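Local coordinates for protein cytochrome C3, A dimeric class III c-type cytochrome (Desulfovibrio gigas, PDB 1GYO) that probably carries electrons through four covalently bound c-type hemes in each chain, working as a disulfide-linked dimer of the class III cytochrome c family, at residues Ser38-Phe43 and Gly47-Cys52; Lys70-His73 and Ser79-Gly82; Cys83-Lys88 and Gly95-Leu100. All blocks are in the same frame, centred on the assembly; numbering follows the deposited sequence.

Interaction 1. Residues Ser38-Phe43 and Gly47-Cys52; sequences SCHHMF and GDFQKC. With HEC (heme c), chain C.
Phe49 is the middle member of a three-ring cluster, and its two neighbours meet it in different ways. Phe43 lies against one face as an offset stack, the centroids 4.2 Å apart and the planes 16° from parallel, with Phe49 CZ over the centre of the Phe43 ring. His40 instead receives the edge of Phe49: CD2 of Phe49 comes 3.6 Å from CG of His40, toward the rim of the imidazole, and the planes stand at 73°. The type I turn from His40 to Phe43 brings both rings to the same partner; Phe43 reaches it with CG anti to its backbone N (chi1 -179°). The opposite face of Phe49 belongs to the heme, whose methyl CMB is 3.4 Å from Phe49 CZ. A flat apolar ring suits this slot between another ring and the porphyrin rim.

The imidazole of His40 is held at both nitrogens. NE2 binds the heme iron at 2.0 Å, opposite His28, while ND1 donates to a water 2.8 Å away, which in turn donates to the carbonyl O of Gln50. This water bridge probably restrains the ring's rotation. Val3 of the second subunit packs on both phenylalanines. Cys39, its SG bonded to heme CAC, and His40 close the CXXCH motif begun at Cys36, the attachment site of a bis-histidine c-type heme.

Interaction 2. Residues Lys70-His73 and Ser79-Gly82; sequences KAWH and SCRG. With HEC (heme c), chain F.
The end of helix 68-72 abuts the start of helix 80-89, with the CA atoms of Trp72 and Ser79 4.6 Å apart and a backbone bond from Arg81 N to Trp72 O (3.0 Å, 167° at the hydrogen). This junction belongs to the class III cytochrome c fold, in which short helices and loops wrap closely spaced hemes: His73 is an axial ligand of one heme, and Cys80 opens the CXXCH motif that binds another.

Ser79 is the N-cap of helix 80-89. Its OG sits between the backbone N and the carbonyl carbon (chi1 79°), where it accepts from Gly82 N at 2.9 Å; a small hydroxyl suits the spot, and OG also bonds to the carbonyl of Ser74, with that of Ser76 near as well. Ser79 CB presses close to the carbonyl O of Ala71, a buried oxygen without a hydrogen-bond partner, which receives a CA-H...O contact from Ser79.

The indole of Trp72 is a broad plate with Ala71 CB over one face and the heme over the other, where its NE1 comes 3.4 Å from heme CAD. Cys80 SG meets the indole at its edge, 3.8 Å from Trp72 CE3, in a sulfur-aromatic contact. The imidazole of His73 binds iron through NE2 at 2.0 Å, opposite His104, and its ND1 is held by the carbonyl of Tyr69, which fixes the ring's rotation. Arg81 runs extended from CG to NE, carrying its guanidinium to a side group of the heme, and NE donates to the carbonyl O of Ile97. The heme carbon CBB lies over the centre of the guanidinium, 3.6 Å from Arg81 CZ.

Interaction 3. Residues Cys83-Lys88 and Gly95-Leu100; sequences CHKAMK and GPIGCL. With HEC (heme c), chain E.
A loop packs here against the side of a helix near the surface, where residues 95-97 close over the axial ligand presented by helix 80-89. His84 carries the contact. Gly95 CA sits over the centre of its imidazole, 3.3 Å from the centroid and 5° off the ring normal, a tight CH-pi contact. Glycine, with no side chain, allows so close an approach. From the edge, in the ring plane, the carbonyl O of Pro96 accepts the N-H of His84 ND1 at 2.8 Å, with 162° at the hydrogen, though the donor is tilted 31° from the carbonyl plane. The same ring binds the heme iron through NE2 at 2.0 Å, opposite His31.

Cys83 and His84 close the CXXCH motif that begins at Cys80, the usual c-type attachment in which two cysteines give thioethers and the histidine next to the second binds iron; Cys83 SG is bonded to heme CAC. The ND1-H...O bond holds the imidazole at a set rotation and may make it a stronger electron donor to iron. Pro96 reaches the same porphyrin, its CD 3.4 Å from heme C3A. Farther out, the branched Ile97 rests against the helix: CG2 meets Lys85 CG at 3.7 Å, the two side chains crossing at about a right angle, and CD1 presses on Lys88 CD at 3.5 Å, tighter than usual; both lysines present methylenes here while their amino ends lead away.

Each of the three interactions supplies an axial histidine to a different heme (His40, His73 and His84), and interaction 1 adds His41 for a further one. Interactions 2 and 3 lie closest, their centres 9 Å apart, because both draw on helix 80-89: Cys80 and Cys83 fasten one heme from either contact, and Arg81 NE is 2.8 Å from Ile97 O in a probable hydrogen bond. Interaction 1 touches interaction 2 through Cys52 SG, 3.5 Å from Trp72 CH2, with centres 14 Å apart. Interactions 1 and 3 sit on opposite sides of the chain's centre, 21 Å between their centres. Interaction 2 is the most central, about 6 Å from the chain's centre to its own.

Interaction 1. Residues Ser38-Phe43 and Gly47-Cys52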
loop_
_atom_site.group_PDB
_atom_site.type_symbol
_atom_site.label_atom_id
_atom_site.label_comp_id
_atom_site.label_asym_id
_atom_site.label_seq_id
_atom_site.Cartn_x
_atom_site.Cartn_y
_atom_site.Cartn_z
ATOM N N SER A 38 -2.992 -2.441 8.360
ATOM C CA SER A 38 -2.737 -2.781 9.740
ATOM C C SER A 38 -2.557 -1.529 10.612
ATOM O O SER A 38 -2.852 -1.602 11.805
ATOM C CB SER A 38 -1.504 -3.678 9.884
ATOM O OG SER A 38 -1.711 -4.923 9.220
ATOM N N CYS A 39 -2.050 -0.467 10.027
ATOM C CA CYS A 39 -1.906 0.842 10.681
ATOM C C CYS A 39 -2.971 1.817 10.172
ATOM O O CYS A 39 -3.675 2.432 10.967
ATOM C CB CYS A 39 -0.538 1.423 10.432
ATOM S SG CYS A 39 0.770 0.321 11.079
ATOM N N HIS A 40 -3.026 1.978 8.851
ATOM C CA HIS A 40 -4.005 2.866 8.234
ATOM C C HIS A 40 -5.351 2.146 8.134
ATOM O O HIS A 40 -5.809 1.781 7.031
ATOM C CB HIS A 40 -3.519 3.236 6.833
ATOM C CG HIS A 40 -2.225 3.989 6.812
ATOM N ND1 HIS A 40 -2.157 5.334 7.097
ATOM C CD2 HIS A 40 -0.969 3.616 6.474
ATOM C CE1 HIS A 40 -0.874 5.717 6.953
ATOM N NE2 HIS A 40 -0.125 4.720 6.576
ATOM N N HIS A 41 -5.946 1.903 9.284
ATOM C CA HIS A 41 -7.075 0.989 9.399
ATOM C C HIS A 41 -8.342 1.522 8.698
ATOM O O HIS A 41 -9.255 0.707 8.473
ATOM C CB HIS A 41 -7.383 0.727 10.879
ATOM C CG HIS A 41 -7.850 1.899 11.665
ATOM N ND1 HIS A 41 -9.186 2.114 11.900
ATOM C CD2 HIS A 41 -7.230 2.968 12.263
ATOM C CE1 HIS A 41 -9.333 3.219 12.618
ATOM N NE2 HIS A 41 -8.163 3.771 12.882
ATOM N N MET A 42 -8.373 2.800 8.373
ATOM C CA MET A 42 -9.506 3.381 7.653
ATOM C C MET A 42 -9.306 3.337 6.152
ATOM O O MET A 42 -10.266 3.682 5.428
ATOM C CB MET A 42 -9.730 4.816 8.113
ATOM C CG MET A 42 -10.058 4.932 9.603
ATOM S SD MET A 42 -11.600 4.146 10.108
ATOM C CE MET A 42 -12.737 5.272 9.328
ATOM N N PHE A 43 -8.155 2.917 5.659
ATOM C CA PHE A 43 -7.964 2.849 4.205
ATOM C C PHE A 43 -8.654 1.621 3.633
ATOM O O PHE A 43 -8.451 0.537 4.146
ATOM C CB PHE A 43 -6.438 2.833 3.917
ATOM C CG PHE A 43 -6.199 2.781 2.399
ATOM C CD1 PHE A 43 -6.266 3.907 1.613
ATOM C CD2 PHE A 43 -5.919 1.575 1.794
ATOM C CE1 PHE A 43 -6.017 3.878 0.249
ATOM C CE2 PHE A 43 -5.665 1.516 0.430
ATOM C CZ PHE A 43 -5.762 2.655 -0.306
ATOM N N GLY A 47 -8.269 5.969 -2.247
ATOM C CA GLY A 47 -8.475 7.130 -1.419
ATOM C C GLY A 47 -7.171 7.617 -0.845
ATOM O O GLY A 47 -6.093 7.433 -1.466
ATOM N N ASP A 48 -7.260 8.225 0.282
ATOM C CA ASP A 48 -6.173 8.933 0.924
ATOM C C ASP A 48 -5.701 8.219 2.192
ATOM O O ASP A 48 -6.485 7.652 2.948
ATOM C CB ASP A 48 -6.578 10.358 1.256
ATOM C CG ASP A 48 -6.629 11.284 0.075
ATOM O OD1 ASP A 48 -6.085 10.907 -0.984
ATOM O OD2 ASP A 48 -7.207 12.404 0.218
ATOM N N PHE A 49 -4.397 8.273 2.380
ATOM C CA PHE A 49 -3.727 7.872 3.607
ATOM C C PHE A 49 -3.598 9.101 4.520
ATOM O O PHE A 49 -2.628 9.854 4.500
ATOM C CB PHE A 49 -2.326 7.354 3.365
ATOM C CG PHE A 49 -2.398 6.008 2.667
ATOM C CD1 PHE A 49 -2.259 6.007 1.303
ATOM C CD2 PHE A 49 -2.603 4.830 3.355
ATOM C CE1 PHE A 49 -2.334 4.803 0.638
ATOM C CE2 PHE A 49 -2.683 3.625 2.684
ATOM C CZ PHE A 49 -2.568 3.623 1.328
ATOM N N GLN A 50 -4.568 9.314 5.315
ATOM C CA GLN A 50 -4.627 10.485 6.180
ATOM C C GLN A 50 -3.702 10.373 7.360
ATOM O O GLN A 50 -3.481 9.276 7.966
ATOM C CB GLN A 50 -6.028 10.592 6.804
ATOM C CG GLN A 50 -7.114 10.851 5.779
ATOM C CD GLN A 50 -8.457 11.030 6.501
ATOM O OE1 GLN A 50 -9.359 10.217 6.302
ATOM N NE2 GLN A 50 -8.563 12.083 7.310
ATOM N N LYS A 51 -3.203 11.520 7.801
ATOM C CA LYS A 51 -2.513 11.543 9.087
ATOM C C LYS A 51 -3.486 11.133 10.183
ATOM O O LYS A 51 -4.648 11.493 10.173
ATOM C CB LYS A 51 -1.995 12.947 9.383
ATOM C CG LYS A 51 -0.859 13.314 8.410
ATOM C CD LYS A 51 -0.173 14.583 8.895
ATOM C CE LYS A 51 1.016 14.974 8.044
ATOM N NZ LYS A 51 2.352 14.487 8.488
ATOM N N CYS A 52 -2.953 10.363 11.131
ATOM C CA CYS A 52 -3.796 9.785 12.140
ATOM C C CYS A 52 -4.536 10.877 12.913
ATOM O O CYS A 52 -5.730 10.723 13.217
ATOM C CB CYS A 52 -2.992 8.887 13.075
ATOM S SG CYS A 52 -1.863 7.750 12.271
HETATM FE FE HEC C . 1.823 4.750 6.280
HETATM C CHA HEC C . 2.095 8.094 6.828
HETATM C CHB HEC C . 1.142 5.344 3.011
HETATM C CHC HEC C . 2.040 1.452 5.649
HETATM C CHD HEC C . 1.956 4.177 9.572
HETATM N NA HEC C . 1.689 6.390 5.143
HETATM C C1A HEC C . 1.853 7.704 5.527
HETATM C C2A HEC C . 1.670 8.604 4.410
HETATM C C3A HEC C . 1.370 7.822 3.339
HETATM C C4A HEC C . 1.384 6.453 3.793
HETATM C CMA HEC C . 1.072 8.246 1.925
HETATM C CAA HEC C . 1.816 10.081 4.454
HETATM C CBA HEC C . 0.627 10.850 4.974
HETATM C CGA HEC C . 0.903 12.332 5.198
HETATM O O1A HEC C . 2.026 12.686 5.617
HETATM O O2A HEC C . 0.021 13.147 4.963
HETATM N NB HEC C . 1.600 3.611 4.654
HETATM C C1B HEC C . 1.274 4.018 3.376
HETATM C C2B HEC C . 1.146 2.879 2.493
HETATM C C3B HEC C . 1.437 1.763 3.228
HETATM C C4B HEC C . 1.714 2.235 4.569
HETATM C CMB HEC C . 0.766 2.961 1.046
HETATM C CAB HEC C . 1.499 0.331 2.791
HETATM C CBB HEC C . 2.499 0.025 1.685
HETATM N NC HEC C . 2.022 3.136 7.392
HETATM C C1C HEC C . 2.128 1.828 6.965
HETATM C C2C HEC C . 2.285 0.925 8.087
HETATM C C3C HEC C . 2.231 1.699 9.193
HETATM C C4C HEC C . 2.040 3.056 8.766
HETATM C CMC HEC C . 2.401 -0.564 7.942
HETATM C CAC HEC C . 2.254 1.272 10.644
HETATM C CBC HEC C . 3.480 0.415 10.994
HETATM N ND HEC C . 2.015 5.912 7.870
HETATM C C1D HEC C . 1.976 5.490 9.200
HETATM C C2D HEC C . 2.020 6.624 10.083
HETATM C C3D HEC C . 2.193 7.725 9.307
HETATM C C4D HEC C . 2.119 7.286 7.943
HETATM C CMD HEC C . 1.936 6.557 11.600
HETATM C CAD HEC C . 2.369 9.139 9.798
HETATM C CBD HEC C . 1.017 9.811 9.992
HETATM C CGD HEC C . 0.937 10.880 11.028
HETATM O O1D HEC C . -0.193 11.085 11.545
HETATM O O2D HEC C . 1.925 11.531 11.369
HETATM O O HOH W 1 -4.404 6.880 7.842
#

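Interaction 2. Residues Lys70-His73 and Ser79-Gly82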
loop_
_atom_site.group_PDB
_atom_site.type_symbol
_atom_site.label_atom_id
_atom_site.label_comp_id
_atom_site.label_asym_id
_atom_site.label_seq_id
_atom_site.Cartn_x
_atom_site.Cartn_y
_atom_site.Cartn_z
ATOM N N LYS A 70 -4.506 6.984 22.370
ATOM C CA LYS A 70 -4.864 5.611 22.060
ATOM C C LYS A 70 -4.452 5.182 20.667
ATOM O O LYS A 70 -4.292 3.987 20.417
ATOM C CB LYS A 70 -6.366 5.379 22.274
ATOM C CG LYS A 70 -6.755 5.168 23.746
ATOM C CD LYS A 70 -6.307 3.833 24.288
ATOM C CE LYS A 70 -6.733 3.567 25.719
ATOM N NZ LYS A 70 -8.176 3.286 25.911
ATOM N N ALA A 71 -4.223 6.125 19.721
ATOM C CA ALA A 71 -3.766 5.733 18.380
ATOM C C ALA A 71 -2.431 4.990 18.458
ATOM O O ALA A 71 -2.162 4.117 17.636
ATOM C CB ALA A 71 -3.616 6.937 17.487
ATOM N N TRP A 72 -1.593 5.388 19.432
ATOM C CA TRP A 72 -0.221 4.903 19.511
ATOM C C TRP A 72 0.011 3.881 20.603
ATOM O O TRP A 72 0.965 3.115 20.551
ATOM C CB TRP A 72 0.754 6.070 19.663
ATOM C CG TRP A 72 0.313 7.328 19.000
ATOM C CD1 TRP A 72 -0.167 8.433 19.613
ATOM C CD2 TRP A 72 0.269 7.607 17.594
ATOM N NE1 TRP A 72 -0.498 9.425 18.701
ATOM C CE2 TRP A 72 -0.234 8.909 17.447
ATOM C CE3 TRP A 72 0.608 6.863 16.453
ATOM C CZ2 TRP A 72 -0.402 9.525 16.196
ATOM C CZ3 TRP A 72 0.439 7.473 15.222
ATOM C CH2 TRP A 72 -0.060 8.786 15.099
ATOM N N HIS A 73 -0.867 3.904 21.616
ATOM C CA HIS A 73 -0.726 3.133 22.861
ATOM C C HIS A 73 -2.091 2.601 23.288
ATOM O O HIS A 73 -2.871 3.286 23.941
ATOM C CB HIS A 73 -0.174 3.954 24.016
ATOM C CG HIS A 73 0.759 5.050 23.698
ATOM N ND1 HIS A 73 0.354 6.301 23.321
ATOM C CD2 HIS A 73 2.101 5.126 23.769
ATOM C CE1 HIS A 73 1.416 7.067 23.146
ATOM N NE2 HIS A 73 2.516 6.375 23.398
ATOM N N SER A 79 -2.405 -0.114 17.168
ATOM C CA SER A 79 -1.516 0.871 17.753
ATOM C C SER A 79 -0.053 0.357 17.740
ATOM O O SER A 79 0.213 -0.835 17.736
ATOM C CB SER A 79 -1.889 1.243 19.196
ATOM O OG SER A 79 -1.441 0.239 20.128
ATOM N N CYS A 80 0.855 1.312 17.771
ATOM C CA CYS A 80 2.286 1.026 17.789
ATOM C C CYS A 80 2.616 0.051 18.904
ATOM O O CYS A 80 3.201 -1.029 18.689
ATOM C CB CYS A 80 3.117 2.280 17.975
ATOM S SG CYS A 80 2.682 3.737 17.049
ATOM N N ARG A 81 2.233 0.420 20.137
ATOM C CA ARG A 81 2.653 -0.424 21.275
ATOM C C ARG A 81 1.835 -1.692 21.325
ATOM O O ARG A 81 2.353 -2.746 21.764
ATOM C CB ARG A 81 2.582 0.422 22.533
ATOM C CG ARG A 81 3.255 -0.183 23.725
ATOM C CD ARG A 81 3.509 0.858 24.814
ATOM N NE ARG A 81 4.223 0.266 25.929
ATOM C CZ ARG A 81 3.672 -0.283 26.994
ATOM N NH1 ARG A 81 2.361 -0.341 27.163
ATOM N NH2 ARG A 81 4.483 -0.808 27.936
ATOM N N GLY A 82 0.566 -1.625 20.938
ATOM C CA GLY A 82 -0.279 -2.806 20.989
ATOM C C GLY A 82 0.161 -3.897 20.031
ATOM O O GLY A 82 0.142 -5.081 20.355
HETATM FE FE HEC F . 4.346 7.110 23.334
HETATM C CHA HEC F . 3.094 10.003 22.024
HETATM C CHB HEC F . 3.980 8.345 26.430
HETATM C CHC HEC F . 5.491 4.185 24.632
HETATM C CHD HEC F . 4.848 5.922 20.231
HETATM N NA HEC F . 3.714 8.847 24.067
HETATM C C1A HEC F . 3.227 9.951 23.401
HETATM C C2A HEC F . 2.907 11.013 24.316
HETATM C C3A HEC F . 3.182 10.551 25.562
HETATM C C4A HEC F . 3.667 9.200 25.406
HETATM C CMA HEC F . 3.053 11.266 26.880
HETATM C CAA HEC F . 2.433 12.382 23.920
HETATM C CBA HEC F . 0.943 12.568 24.033
HETATM C CGA HEC F . 0.464 13.957 23.689
HETATM O O1A HEC F . 1.262 14.791 23.244
HETATM O O2A HEC F . -0.749 14.231 23.869
HETATM N NB HEC F . 4.666 6.390 25.173
HETATM C C1B HEC F . 4.372 7.028 26.357
HETATM C C2B HEC F . 4.542 6.133 27.485
HETATM C C3B HEC F . 4.908 4.934 26.964
HETATM C C4B HEC F . 5.033 5.113 25.535
HETATM C CMB HEC F . 4.263 6.526 28.907
HETATM C CAB HEC F . 5.052 3.605 27.659
HETATM C CBB HEC F . 3.716 3.071 28.178
HETATM N NC HEC F . 5.064 5.409 22.585
HETATM C C1C HEC F . 5.592 4.322 23.268
HETATM C C2C HEC F . 6.189 3.374 22.364
HETATM C C3C HEC F . 5.975 3.849 21.110
HETATM C C4C HEC F . 5.280 5.113 21.255
HETATM C CMC HEC F . 6.906 2.117 22.816
HETATM C CAC HEC F . 6.401 3.262 19.802
HETATM C CBC HEC F . 6.162 1.759 19.643
HETATM N ND HEC F . 3.985 7.813 21.505
HETATM C C1D HEC F . 4.235 7.146 20.305
HETATM C C2D HEC F . 3.791 7.933 19.187
HETATM C C3D HEC F . 3.317 9.105 19.690
HETATM C C4D HEC F . 3.433 9.027 21.122
HETATM C CMD HEC F . 3.871 7.509 17.741
HETATM C CAD HEC F . 2.748 10.264 18.916
HETATM C CBD HEC F . 3.786 11.319 18.577
HETATM C CGD HEC F . 4.217 12.127 19.784
HETATM O O1D HEC F . 5.347 11.822 20.279
HETATM O O2D HEC F . 3.472 12.987 20.237
#

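Interaction 3. Residues Cys83-Lys88 and Gly95-Leu100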
loop_
_atom_site.group_PDB
_atom_site.type_symbol
_atom_site.label_atom_id
_atom_site.label_comp_id
_atom_site.label_asym_id
_atom_site.label_seq_id
_atom_site.Cartn_x
_atom_site.Cartn_y
_atom_site.Cartn_z
ATOM N N CYS A 83 0.520 -3.526 18.813
ATOM C CA CYS A 83 1.030 -4.541 17.887
ATOM C C CYS A 83 2.356 -5.125 18.394
ATOM O O CYS A 83 2.557 -6.338 18.433
ATOM C CB CYS A 83 1.208 -3.930 16.501
ATOM S SG CYS A 83 1.965 -5.235 15.435
ATOM N N HIS A 84 3.283 -4.241 18.808
ATOM C CA HIS A 84 4.565 -4.789 19.266
ATOM C C HIS A 84 4.358 -5.725 20.459
ATOM O O HIS A 84 4.964 -6.786 20.508
ATOM C CB HIS A 84 5.508 -3.659 19.611
ATOM C CG HIS A 84 5.905 -2.758 18.474
ATOM N ND1 HIS A 84 6.538 -1.564 18.724
ATOM C CD2 HIS A 84 5.776 -2.830 17.126
ATOM C CE1 HIS A 84 6.772 -0.944 17.567
ATOM N NE2 HIS A 84 6.336 -1.667 16.573
ATOM N N LYS A 85 3.494 -5.347 21.421
ATOM C CA LYS A 85 3.287 -6.248 22.558
ATOM C C LYS A 85 2.677 -7.565 22.112
ATOM O O LYS A 85 3.040 -8.654 22.613
ATOM C CB LYS A 85 2.425 -5.571 23.609
ATOM C CG LYS A 85 3.096 -4.534 24.436
ATOM C CD LYS A 85 2.270 -3.817 25.526
ATOM C CE LYS A 85 1.747 -4.816 26.535
ATOM N NZ LYS A 85 1.143 -4.042 27.684
ATOM N N ALA A 86 1.716 -7.543 21.190
ATOM C CA ALA A 86 1.077 -8.773 20.753
ATOM C C ALA A 86 2.061 -9.675 20.029
ATOM O O ALA A 86 2.041 -10.895 20.199
ATOM C CB ALA A 86 -0.093 -8.461 19.833
ATOM N N MET A 87 2.923 -9.082 19.213
ATOM C CA MET A 87 3.919 -9.871 18.478
ATOM C C MET A 87 4.930 -10.452 19.440
ATOM O O MET A 87 5.321 -11.611 19.322
ATOM C CB MET A 87 4.598 -8.995 17.412
ATOM C CG MET A 87 3.628 -8.609 16.298
ATOM S SD MET A 87 4.414 -7.798 14.899
ATOM C CE MET A 87 5.248 -9.219 14.123
ATOM N N LYS A 88 5.382 -9.662 20.398
ATOM C CA LYS A 88 6.308 -10.187 21.392
ATOM C C LYS A 88 5.721 -11.356 22.164
ATOM O O LYS A 88 6.450 -12.332 22.473
ATOM C CB LYS A 88 6.695 -9.072 22.371
ATOM C CG LYS A 88 7.706 -9.618 23.402
ATOM C CD LYS A 88 8.489 -8.471 23.982
ATOM C CE LYS A 88 9.766 -8.977 24.654
ATOM N NZ LYS A 88 9.452 -10.065 25.628
ATOM N N GLY A 95 8.824 -4.481 17.135
ATOM C CA GLY A 95 9.339 -3.221 17.619
ATOM C C GLY A 95 9.331 -3.076 19.127
ATOM O O GLY A 95 8.958 -3.979 19.860
ATOM N N PRO A 96 9.779 -1.913 19.580
ATOM C CA PRO A 96 9.944 -1.661 21.014
ATOM C C PRO A 96 8.661 -1.421 21.763
ATOM O O PRO A 96 7.641 -0.961 21.245
ATOM C CB PRO A 96 10.817 -0.391 21.064
ATOM C CG PRO A 96 10.550 0.301 19.758
ATOM C CD PRO A 96 10.303 -0.790 18.764
ATOM N N ILE A 97 8.775 -1.702 23.062
ATOM C CA ILE A 97 7.643 -1.622 23.978
ATOM C C ILE A 97 7.898 -0.696 25.147
ATOM O O ILE A 97 6.949 -0.047 25.607
ATOM C CB ILE A 97 7.288 -3.047 24.443
ATOM C CG1 ILE A 97 6.815 -3.897 23.233
ATOM C CG2 ILE A 97 6.293 -3.054 25.567
ATOM C CD1 ILE A 97 6.885 -5.400 23.491
ATOM N N GLY A 98 9.087 -0.656 25.708
ATOM C CA GLY A 98 9.288 0.205 26.877
ATOM C C GLY A 98 9.093 1.660 26.484
ATOM O O GLY A 98 9.344 2.131 25.389
ATOM N N CYS A 99 8.645 2.462 27.451
ATOM C CA CYS A 99 8.245 3.824 27.176
ATOM C C CYS A 99 9.399 4.686 26.674
ATOM O O CYS A 99 9.120 5.643 25.941
ATOM C CB CYS A 99 7.649 4.503 28.397
ATOM S SG CYS A 99 6.206 3.641 29.101
ATOM N N LEU A 100 10.630 4.395 27.065
ATOM C CA LEU A 100 11.795 5.153 26.605
ATOM C C LEU A 100 12.685 4.341 25.647
ATOM O O LEU A 100 13.797 4.799 25.370
ATOM C CB LEU A 100 12.538 5.763 27.801
ATOM C CG LEU A 100 11.716 6.833 28.568
ATOM C CD1 LEU A 100 12.496 7.333 29.754
ATOM C CD2 LEU A 100 11.304 8.027 27.668
HETATM FE FE HEC E . 6.517 -1.124 14.645
HETATM C CHA HEC E . 9.602 -2.470 14.278
HETATM C CHB HEC E . 7.931 1.788 15.721
HETATM C CHC HEC E . 3.522 0.345 14.621
HETATM C CHD HEC E . 5.111 -4.041 13.721
HETATM N NA HEC E . 8.388 -0.500 15.028
HETATM C C1A HEC E . 9.564 -1.196 14.811
HETATM C C2A HEC E . 10.704 -0.422 15.239
HETATM C C3A HEC E . 10.227 0.762 15.698
HETATM C C4A HEC E . 8.802 0.734 15.516
HETATM C CMA HEC E . 11.007 1.922 16.263
HETATM C CAA HEC E . 12.133 -0.869 15.129
HETATM C CBA HEC E . 12.752 -0.494 13.787
HETATM C CGA HEC E . 13.090 0.977 13.652
HETATM O O1A HEC E . 14.036 1.428 14.308
HETATM O O2A HEC E . 12.388 1.675 12.894
HETATM N NB HEC E . 5.864 0.718 15.044
HETATM C C1B HEC E . 6.578 1.821 15.474
HETATM C C2B HEC E . 5.713 2.964 15.636
HETATM C C3B HEC E . 4.462 2.564 15.302
HETATM C C4B HEC E . 4.553 1.163 14.953
HETATM C CMB HEC E . 6.172 4.330 16.064
HETATM C CAB HEC E . 3.172 3.340 15.323
HETATM C CBB HEC E . 3.148 4.614 14.518
HETATM N NC HEC E . 4.678 -1.741 14.290
HETATM C C1C HEC E . 3.515 -0.997 14.377
HETATM C C2C HEC E . 2.344 -1.823 14.210
HETATM C C3C HEC E . 2.789 -3.078 13.977
HETATM C C4C HEC E . 4.244 -3.018 13.991
HETATM C CMC HEC E . 0.932 -1.306 14.343
HETATM C CAC HEC E . 2.025 -4.356 13.820
HETATM C CBC HEC E . 0.672 -4.317 13.172
HETATM N ND HEC E . 7.216 -2.914 14.153
HETATM C C1D HEC E . 6.493 -4.002 13.716
HETATM C C2D HEC E . 7.354 -5.057 13.247
HETATM C C3D HEC E . 8.623 -4.624 13.428
HETATM C C4D HEC E . 8.548 -3.294 13.972
HETATM C CMD HEC E . 6.872 -6.367 12.673
HETATM C CAD HEC E . 9.909 -5.367 13.163
HETATM C CBD HEC E . 10.474 -5.074 11.793
HETATM C CGD HEC E . 11.671 -5.984 11.482
HETATM O O1D HEC E . 12.769 -5.658 11.934
HETATM O O2D HEC E . 11.455 -7.025 10.847
#